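Local atomic coordinates of leucyl aminopeptidase (Trypanosoma brucei brucei, PDB entry 5NTD), a protein that probably removes N-terminal residues, leucine among them, from peptides as a hexameric M17 aminopeptidase with two manganese ions in its active site. Residues Asn420-Gly423 against Ala424-Met428. Sequence-based numbering, arbitrary orientation.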
loop_
_atom_site.group_PDB
_atom_site.type_symbol
_atom_site.label_atom_id
_atom_site.label_comp_id
_atom_site.label_asym_id
_atom_site.label_seq_id
_atom_site.Cartn_x
_atom_site.Cartn_y
_atom_site.Cartn_z
ATOM N N ASN G 420 -0.102 11.443 36.233
ATOM C CA ASN G 420 0.948 10.994 37.176
ATOM C C ASN G 420 0.497 10.726 38.620
ATOM O O ASN G 420 1.235 10.192 39.398
ATOM C CB ASN G 420 2.129 11.949 37.188
ATOM C CG ASN G 420 1.796 13.249 37.835
ATOM O OD1 ASN G 420 0.626 13.590 38.015
ATOM N ND2 ASN G 420 2.799 13.992 38.171
ATOM N N GLU G 421 -0.731 11.068 38.939
ATOM C CA GLU G 421 -1.305 10.864 40.309
ATOM C C GLU G 421 -2.714 10.315 40.231
ATOM O O GLU G 421 -3.498 10.806 39.452
ATOM C CB GLU G 421 -1.356 12.166 41.066
ATOM C CG GLU G 421 0.026 12.695 41.395
ATOM C CD GLU G 421 0.012 13.957 42.230
ATOM O OE1 GLU G 421 -1.099 14.455 42.566
ATOM O OE2 GLU G 421 1.136 14.442 42.554
ATOM N N GLU G 422 -2.997 9.292 41.006
ATOM C CA GLU G 422 -4.319 8.632 41.023
ATOM C C GLU G 422 -5.434 9.646 41.378
ATOM O O GLU G 422 -6.496 9.645 40.767
ATOM C CB GLU G 422 -4.308 7.418 41.986
ATOM C CG GLU G 422 -5.287 6.250 41.734
ATOM C CD GLU G 422 -6.743 6.561 42.068
ATOM O OE1 GLU G 422 -7.082 7.584 42.673
ATOM O OE2 GLU G 422 -7.612 5.775 41.720
ATOM N N GLY G 423 -5.163 10.538 42.323
ATOM C CA GLY G 423 -6.165 11.505 42.823
ATOM C C GLY G 423 -6.655 12.484 41.761
ATOM O O GLY G 423 -7.863 12.677 41.558
ATOM N N ALA G 424 -5.706 13.070 41.064
ATOM C CA ALA G 424 -6.013 14.003 39.953
ATOM C C ALA G 424 -6.754 13.284 38.808
ATOM O O ALA G 424 -7.711 13.796 38.230
ATOM C CB ALA G 424 -4.753 14.633 39.416
ATOM N N GLU G 425 -6.327 12.064 38.541
ATOM C CA GLU G 425 -6.985 11.230 37.514
ATOM C C GLU G 425 -8.472 10.991 37.862
ATOM O O GLU G 425 -9.377 11.206 37.048
ATOM C CB GLU G 425 -6.278 9.904 37.349
ATOM C CG GLU G 425 -6.860 9.038 36.261
ATOM C CD GLU G 425 -6.127 7.719 36.162
ATOM O OE1 GLU G 425 -5.057 7.693 35.555
ATOM O OE2 GLU G 425 -6.632 6.711 36.670
ATOM N N ALA G 426 -8.705 10.574 39.091
ATOM C CA ALA G 426 -10.083 10.279 39.573
ATOM C C ALA G 426 -10.967 11.511 39.538
ATOM O O ALA G 426 -12.122 11.462 39.180
ATOM C CB ALA G 426 -10.049 9.708 40.994
ATOM N N ALA G 427 -10.369 12.636 39.862
ATOM C CA ALA G 427 -11.089 13.920 39.825
ATOM C C ALA G 427 -11.478 14.324 38.410
ATOM O O ALA G 427 -12.590 14.769 38.170
ATOM C CB ALA G 427 -10.242 15.027 40.471
ATOM N N MET G 428 -10.549 14.186 37.474
ATOM C CA MET G 428 -10.865 14.484 36.049
ATOM C C MET G 428 -11.893 13.518 35.468
ATOM O O MET G 428 -12.817 13.916 34.777
ATOM C CB MET G 428 -9.617 14.499 35.209
ATOM C CG MET G 428 -9.836 15.019 33.796
ATOM S SD MET G 428 -10.480 16.700 33.714
ATOM C CE MET G 428 -9.041 17.654 34.132
#
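With CG trans to its own nitrogen (chi1 -153°) and a bend at the next bond (chi2 -73°), Glu422 turns its carboxylate forward along the helix, toward the next turn, where OE1 comes to 4.0 Å from CB of Ala426. Glu425, also trans at chi1 but extended beyond CG, reaches away from the turn and forms a salt bridge through OE1 to Arg113 of the second subunit. The two acids have their OE2 atoms 5.2 Å apart, and the same arginine, against which Glu422 also packs, probably eases their mutual repulsion. Beneath these side chains three backbone bonds start the helix: Glu425 N to Glu421 O (3.2 Å), Ala426 N to Glu422 O (2.9 Å) and Ala427 N to Gly423 O (3.0 Å). CB of Glu425 rests 3.4 Å from Glu422 O, and CB of Ala427 lies against the carbonyl oxygen of Gly423. Ala424 instead faces Val419, Ala490 and Ile492 of the sheet. Just ahead of the turn, the Asn420 side chain ties the loop to the backbone of Gly489 and His491. Glu421 occupies the N-cap position of helix 422-435, and this is the first turn of the connecting helix in a beta-alpha-beta unit, between parallel strands 415-419 and 439-441 of the catalytic domain.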